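Local coordinates for hypoxanthine-guanine phosphoribosyltransferase (Leishmania tarentolae, PDB 1PZM), which probably transfers the phosphoribosyl group of phosphoribosyl pyrophosphate onto hypoxanthine or guanine in purine salvage, and here holds the nucleotide GMP, at residues Gln32-Thr37 with Ile180-Asp185; Val152-Lys157 with Arg194-Leu199. One frame throughout, in Å; residues are numbered along the deposited sequence.

Contact 1: residues Gln32-Thr37 with Ile180-Asp185. Unlike the reference sequence in segment 180-185: Gly183 (reference Val), Met184 (reference Trp), Asp185 (reference Thr). With 5GP (guanosine-5'-monophosphate), chain C.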
loop_
_atom_site.group_PDB
_atom_site.type_symbol
_atom_site.label_atom_id
_atom_site.label_comp_id
_atom_site.label_asym_id
_atom_site.label_seq_id
_atom_site.Cartn_x
_atom_site.Cartn_y
_atom_site.Cartn_z
ATOM N N GLN A 32 9.847 15.314 5.368
ATOM C CA GLN A 32 11.057 15.333 4.536
ATOM C C GLN A 32 10.923 14.257 3.427
ATOM O O GLN A 32 11.404 14.445 2.293
ATOM C CB GLN A 32 12.330 15.098 5.411
ATOM C CG GLN A 32 12.712 16.294 6.322
ATOM C CD GLN A 32 13.560 15.861 7.527
ATOM O OE1 GLN A 32 13.835 14.659 7.701
ATOM N NE2 GLN A 32 13.980 16.823 8.358
ATOM N N VAL A 33 10.329 13.111 3.767
ATOM C CA VAL A 33 10.129 12.023 2.763
ATOM C C VAL A 33 9.157 12.557 1.693
ATOM O O VAL A 33 9.393 12.457 0.475
ATOM C CB VAL A 33 9.491 10.752 3.416
ATOM C CG1 VAL A 33 9.035 9.732 2.355
ATOM C CG2 VAL A 33 10.467 10.059 4.417
ATOM N N TRP A 34 8.080 13.187 2.152
ATOM C CA TRP A 34 7.167 13.770 1.210
ATOM C C TRP A 34 7.740 14.869 0.308
ATOM O O TRP A 34 7.499 14.828 -0.900
ATOM C CB TRP A 34 5.949 14.324 1.929
ATOM C CG TRP A 34 5.032 13.230 2.488
ATOM C CD1 TRP A 34 4.939 11.875 2.112
ATOM C CD2 TRP A 34 3.983 13.457 3.427
ATOM N NE1 TRP A 34 3.914 11.248 2.829
ATOM C CE2 TRP A 34 3.308 12.205 3.635
ATOM C CE3 TRP A 34 3.564 14.586 4.169
ATOM C CZ2 TRP A 34 2.224 12.084 4.547
ATOM C CZ3 TRP A 34 2.469 14.450 5.080
ATOM C CH2 TRP A 34 1.851 13.197 5.262
ATOM N N ALA A 35 8.494 15.810 0.872
ATOM C CA ALA A 35 9.158 16.804 0.054
ATOM C C ALA A 35 10.136 16.190 -0.985
ATOM O O ALA A 35 10.122 16.630 -2.140
ATOM C CB ALA A 35 9.896 17.883 0.921
ATOM N N ALA A 36 10.937 15.182 -0.616
ATOM C CA ALA A 36 11.886 14.585 -1.582
ATOM C C ALA A 36 11.088 13.776 -2.674
ATOM O O ALA A 36 11.440 13.754 -3.863
ATOM C CB ALA A 36 12.929 13.633 -0.851
ATOM N N THR A 37 10.002 13.148 -2.260
ATOM C CA THR A 37 9.241 12.332 -3.178
ATOM C C THR A 37 8.491 13.202 -4.181
ATOM O O THR A 37 8.404 12.830 -5.360
ATOM C CB THR A 37 8.223 11.516 -2.410
ATOM O OG1 THR A 37 8.924 10.634 -1.532
ATOM C CG2 THR A 37 7.500 10.591 -3.375
ATOM N N ILE A 180 13.700 1.326 10.130
ATOM C CA ILE A 180 12.333 0.849 10.311
ATOM C C ILE A 180 11.423 2.063 10.034
ATOM O O ILE A 180 11.919 3.203 9.951
ATOM C CB ILE A 180 12.119 0.325 11.769
ATOM C CG1 ILE A 180 12.346 1.501 12.759
ATOM C CG2 ILE A 180 13.072 -0.908 12.069
ATOM C CD1 ILE A 180 11.899 1.266 14.177
ATOM N N GLY A 181 10.117 1.810 9.881
ATOM C CA GLY A 181 9.154 2.891 9.698
ATOM C C GLY A 181 8.783 3.124 8.250
ATOM O O GLY A 181 9.479 2.642 7.395
ATOM N N TYR A 182 7.666 3.810 7.963
ATOM C CA TYR A 182 7.350 4.144 6.554
ATOM C C TYR A 182 7.319 2.861 5.632
ATOM O O TYR A 182 7.798 2.841 4.455
ATOM C CB TYR A 182 8.248 5.287 6.057
ATOM C CG TYR A 182 7.670 6.015 4.859
ATOM C CD1 TYR A 182 6.689 7.003 5.034
ATOM C CD2 TYR A 182 8.067 5.676 3.560
ATOM C CE1 TYR A 182 6.096 7.614 3.944
ATOM C CE2 TYR A 182 7.492 6.289 2.455
ATOM C CZ TYR A 182 6.518 7.275 2.664
ATOM O OH TYR A 182 5.951 7.931 1.576
ATOM N N GLY A 183 6.691 1.804 6.184
ATOM C CA GLY A 183 6.576 0.530 5.480
ATOM C C GLY A 183 7.663 -0.464 5.796
ATOM O O GLY A 183 7.491 -1.645 5.472
ATOM N N MET A 184 8.775 -0.062 6.426
ATOM C CA MET A 184 9.913 -1.010 6.607
ATOM C C MET A 184 9.860 -1.555 8.025
ATOM O O MET A 184 9.541 -0.803 8.968
ATOM C CB MET A 184 11.258 -0.270 6.388
ATOM C CG MET A 184 11.388 0.155 4.894
ATOM S SD MET A 184 12.610 1.436 4.450
ATOM C CE MET A 184 11.580 2.922 4.961
ATOM N N ASP A 185 10.209 -2.812 8.208
ATOM C CA ASP A 185 9.886 -3.493 9.458
ATOM C C ASP A 185 11.133 -3.917 10.223
ATOM O O ASP A 185 12.258 -3.947 9.653
ATOM C CB ASP A 185 9.106 -4.756 9.169
ATOM C CG ASP A 185 9.980 -5.852 8.532
ATOM O OD1 ASP A 185 10.660 -5.568 7.539
ATOM O OD2 ASP A 185 10.023 -7.009 8.976
HETATM P P 5GP C . 19.274 -6.318 -0.637
HETATM O O1P 5GP C . 19.466 -5.024 -1.348
HETATM O O2P 5GP C . 20.514 -6.791 0.033
HETATM O O3P 5GP C . 18.954 -7.304 -1.699
HETATM O "O5'" 5GP C . 18.059 -6.168 0.399
HETATM C "C5'" 5GP C . 17.529 -7.273 1.145
HETATM C "C4'" 5GP C . 16.137 -6.961 1.772
HETATM O "O4'" 5GP C . 16.211 -6.232 3.006
HETATM C "C3'" 5GP C . 15.191 -6.154 0.887
HETATM O "O3'" 5GP C . 13.843 -6.618 0.997
HETATM C "C2'" 5GP C . 15.329 -4.759 1.477
HETATM O "O2'" 5GP C . 14.220 -3.977 1.138
HETATM C "C1'" 5GP C . 15.514 -4.999 2.984
HETATM N N9 5GP C . 16.375 -3.969 3.640
HETATM C C8 5GP C . 17.746 -3.690 3.479
HETATM N N7 5GP C . 18.132 -2.707 4.405
HETATM C C5 5GP C . 17.061 -2.614 5.266
HETATM C C6 5GP C . 16.837 -1.798 6.382
HETATM O O6 5GP C . 17.700 -0.940 6.746
HETATM N N1 5GP C . 15.636 -1.908 7.082
HETATM C C2 5GP C . 14.680 -2.841 6.675
HETATM N N2 5GP C . 13.536 -2.997 7.337
HETATM N N3 5GP C . 14.893 -3.624 5.576
HETATM C C4 5GP C . 16.087 -3.503 4.887
HETATM O O HOH W 1 6.574 9.897 -0.385
#
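Val33 sets its CG1 methyl over one face of the Tyr182 ring, a CH-pi contact with 3.9 Å from CG1 to the ring centroid. The methyl sits off-centre, toward the hydroxyl end, so that its nearest ring atom is Tyr182 CZ at 3.5 Å from Val33 CG1. Trp34, next on the helix, meets the same phenol differently: the edge of its indole carrying NE1 lies 4.1 Å from Tyr182 OH, and both NE1 and OH hydrogen-bond to Asp74 OD2. Tyr182 belongs to a type I' turn, Gly181 to Met184; helix 30-48, which flanks the parallel core sheet of the type I phosphoribosyltransferase fold, meets this loop leading into the hood strand 196-199. With CG anti to the backbone N (chi1 -159°), the phenol extends from the turn to the helix. A water donates to Tyr182 OH, 2.8 Å away, and to Thr37 OG1 on the next turn of the helix. Thr37 OG1 in turn donates to Val33 O at 2.8 Å, from above the carbonyl plane. Past the turn the chain reaches the nucleotide, where Asp185 O comes within 2.8 Å of N2 of the guanine.

Contact 2: residues Val152-Lys157 with Arg194-Leu199. Unlike the reference sequence in segment 194-199: Arg194 (reference Pro). With 5GP (guanosine-5'-monophosphate), chain C.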
loop_
_atom_site.group_PDB
_atom_site.type_symbol
_atom_site.label_atom_id
_atom_site.label_comp_id
_atom_site.label_asym_id
_atom_site.label_seq_id
_atom_site.Cartn_x
_atom_site.Cartn_y
_atom_site.Cartn_z
ATOM N N VAL A 152 12.760 3.077 -9.010
ATOM C CA VAL A 152 12.755 4.165 -8.036
ATOM C C VAL A 152 12.884 3.548 -6.629
ATOM O O VAL A 152 12.207 2.537 -6.313
ATOM C CB VAL A 152 11.475 5.047 -8.169
ATOM C CG1 VAL A 152 10.162 4.181 -8.048
ATOM C CG2 VAL A 152 11.478 6.194 -7.135
ATOM N N VAL A 153 13.735 4.137 -5.786
ATOM C CA VAL A 153 14.023 3.566 -4.462
ATOM C C VAL A 153 13.970 4.709 -3.453
ATOM O O VAL A 153 14.651 5.744 -3.673
ATOM C CB VAL A 153 15.516 2.947 -4.470
ATOM C CG1 VAL A 153 15.949 2.461 -3.072
ATOM C CG2 VAL A 153 15.632 1.768 -5.471
ATOM N N LEU A 154 13.293 4.524 -2.319
ATOM C CA LEU A 154 13.209 5.659 -1.369
ATOM C C LEU A 154 14.553 5.854 -0.696
ATOM O O LEU A 154 15.096 6.979 -0.656
ATOM C CB LEU A 154 12.070 5.478 -0.310
ATOM C CG LEU A 154 11.931 6.583 0.756
ATOM C CD1 LEU A 154 11.720 7.996 0.153
ATOM C CD2 LEU A 154 10.793 6.202 1.757
ATOM N N LEU A 155 15.115 4.737 -0.205
ATOM C CA LEU A 155 16.351 4.784 0.560
ATOM C C LEU A 155 17.375 3.934 -0.135
ATOM O O LEU A 155 17.253 2.721 -0.218
ATOM C CB LEU A 155 16.128 4.259 1.982
ATOM C CG LEU A 155 15.121 4.995 2.838
ATOM C CD1 LEU A 155 15.102 4.296 4.185
ATOM C CD2 LEU A 155 15.582 6.486 2.968
ATOM N N ASP A 156 18.436 4.565 -0.621
ATOM C CA ASP A 156 19.516 3.796 -1.274
ATOM C C ASP A 156 20.672 3.735 -0.314
ATOM O O ASP A 156 21.142 4.802 0.153
ATOM C CB ASP A 156 19.930 4.516 -2.580
ATOM C CG ASP A 156 20.689 3.613 -3.521
ATOM O OD1 ASP A 156 21.332 4.132 -4.469
ATOM O OD2 ASP A 156 20.665 2.361 -3.371
ATOM N N LYS A 157 21.202 2.522 -0.077
ATOM C CA LYS A 157 22.439 2.340 0.695
ATOM C C LYS A 157 23.565 1.833 -0.202
ATOM O O LYS A 157 23.959 0.630 -0.121
ATOM C CB LYS A 157 22.215 1.393 1.921
ATOM C CG LYS A 157 21.087 1.899 2.880
ATOM C CD LYS A 157 20.991 1.094 4.237
ATOM C CE LYS A 157 20.548 -0.261 4.013
ATOM N NZ LYS A 157 19.949 -0.997 5.264
ATOM N N ARG A 194 5.271 6.695 11.015
ATOM C CA ARG A 194 5.247 7.751 9.989
ATOM C C ARG A 194 6.626 8.206 9.584
ATOM O O ARG A 194 6.834 8.628 8.426
ATOM C CB ARG A 194 4.486 8.980 10.509
ATOM C CG ARG A 194 2.989 8.760 10.701
ATOM C CD ARG A 194 2.255 10.093 11.139
ATOM N NE ARG A 194 0.811 9.923 11.168
ATOM C CZ ARG A 194 0.003 10.040 10.117
ATOM N NH1 ARG A 194 0.499 10.314 8.903
ATOM N NH2 ARG A 194 -1.343 9.890 10.285
ATOM N N ASP A 195 7.584 8.112 10.497
ATOM C CA ASP A 195 8.933 8.597 10.216
ATOM C C ASP A 195 9.869 7.393 9.973
ATOM O O ASP A 195 9.577 6.247 10.356
ATOM C CB ASP A 195 9.492 9.462 11.339
ATOM C CG ASP A 195 8.583 10.635 11.713
ATOM O OD1 ASP A 195 8.139 11.428 10.851
ATOM O OD2 ASP A 195 8.271 10.824 12.896
ATOM N N ILE A 196 10.970 7.664 9.313
ATOM C CA ILE A 196 11.923 6.614 9.133
ATOM C C ILE A 196 12.948 6.736 10.259
ATOM O O ILE A 196 13.571 7.816 10.445
ATOM C CB ILE A 196 12.593 6.735 7.771
ATOM C CG1 ILE A 196 11.573 6.450 6.650
ATOM C CG2 ILE A 196 13.845 5.746 7.700
ATOM C CD1 ILE A 196 12.073 6.896 5.273
ATOM N N CYS A 197 13.135 5.636 10.996
ATOM C CA CYS A 197 14.006 5.664 12.165
ATOM C C CYS A 197 15.138 4.642 12.084
ATOM O O CYS A 197 15.017 3.645 11.385
ATOM C CB CYS A 197 13.210 5.431 13.434
ATOM S SG CYS A 197 11.818 6.589 13.684
ATOM N N VAL A 198 16.235 4.902 12.785
ATOM C CA VAL A 198 17.291 3.905 12.917
ATOM C C VAL A 198 17.009 3.109 14.177
ATOM O O VAL A 198 16.852 3.685 15.246
ATOM C CB VAL A 198 18.676 4.568 12.995
ATOM C CG1 VAL A 198 19.794 3.485 13.091
ATOM C CG2 VAL A 198 18.871 5.398 11.798
ATOM N N LEU A 199 16.915 1.786 14.035
ATOM C CA LEU A 199 16.452 0.884 15.111
ATOM C C LEU A 199 17.452 0.865 16.294
ATOM O O LEU A 199 18.679 0.699 16.083
ATOM C CB LEU A 199 16.232 -0.538 14.545
ATOM C CG LEU A 199 15.768 -1.609 15.539
ATOM C CD1 LEU A 199 14.303 -1.419 16.005
ATOM C CD2 LEU A 199 15.960 -2.995 14.969
HETATM P P 5GP C . 19.274 -6.318 -0.637
HETATM O O1P 5GP C . 19.466 -5.024 -1.348
HETATM O O2P 5GP C . 20.514 -6.791 0.033
HETATM O O3P 5GP C . 18.954 -7.304 -1.699
HETATM O "O5'" 5GP C . 18.059 -6.168 0.399
HETATM C "C5'" 5GP C . 17.529 -7.273 1.145
HETATM C "C4'" 5GP C . 16.137 -6.961 1.772
HETATM O "O4'" 5GP C . 16.211 -6.232 3.006
HETATM C "C3'" 5GP C . 15.191 -6.154 0.887
HETATM O "O3'" 5GP C . 13.843 -6.618 0.997
HETATM C "C2'" 5GP C . 15.329 -4.759 1.477
HETATM O "O2'" 5GP C . 14.220 -3.977 1.138
HETATM C "C1'" 5GP C . 15.514 -4.999 2.984
HETATM N N9 5GP C . 16.375 -3.969 3.640
HETATM C C8 5GP C . 17.746 -3.690 3.479
HETATM N N7 5GP C . 18.132 -2.707 4.405
HETATM C C5 5GP C . 17.061 -2.614 5.266
HETATM C C6 5GP C . 16.837 -1.798 6.382
HETATM O O6 5GP C . 17.700 -0.940 6.746
HETATM N N1 5GP C . 15.636 -1.908 7.082
HETATM C C2 5GP C . 14.680 -2.841 6.675
HETATM N N2 5GP C . 13.536 -2.997 7.337
HETATM N N3 5GP C . 14.893 -3.624 5.576
HETATM C C4 5GP C . 16.087 -3.503 4.887
#
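Ile196 pushes its CD1 methyl against the end of Leu154, with Ile196 CD1 and Leu154 CD2 3.8 Å apart, and turns its other methyl to the neighbouring leucine. There Ile196 CG2 lies 4.0 Å from Leu155 CD1. One isoleucine therefore meets two consecutive leucines, in each case tip to tip, while the backbones stay well apart: the closest CA atoms, those of Leu155 and Ile196, are separated by 9.8 Å. Two neighbours on a regular strand would point to opposite sides, but the chain turns a corner at Leu154 and Leu155, and both side chains head for Ile196. With CG1 of Ile196 anti to the carbonyl carbon (chi1 -68°), CD1 reaches both leucines and CG2 adds a second touch on Leu155.

The leucines sit at the corner in 148-156, part of the parallel sheet of the phosphoribosyltransferase core, whereas Ile196 is on the middle strand of the small antiparallel sheet of the hood. Tyr182 touches both Leu154 and Ile196, and Val179 touches both Leu155 and Ile196, so Tyr182 and Val179 join the same cluster. Two residues past Leu155, Lys157 reaches the purine: its NZ donates to GMP O6 at 2.7 Å and to GMP N7 at 2.6 Å, gripping the edge of the base, and also bonds to Ala177 O. That polar grip comes from outside the touching side chains. Between the segments themselves only methyl groups meet, so hood and core are joined here by hydrophobic, non-directional packing, next to Val179 and Ile127, which bind GMP.

Contacts 1 and 2 are both buried, their centres about 6 Å apart, and share one apolar core between hood and parallel sheet. They interlock directly: Tyr182 CD2 packs on Leu154 CD2, Val33 CG2 meets Ile196 CD1, and Ile180 O probably accepts a hydrogen bond from Cys197 N. Contact 1 joins a helix flanking the core to the loop before strand 196-199 and mixes a methyl-on-ring contact with a polar rim of water, threonine and Asp74, near Arg77 of the second subunit. Contact 2 bridges hood and core sheet by aliphatic side chains alone. Both lead to GMP, one by a main-chain oxygen and the other by a charged side chain, at different edges of the guanine.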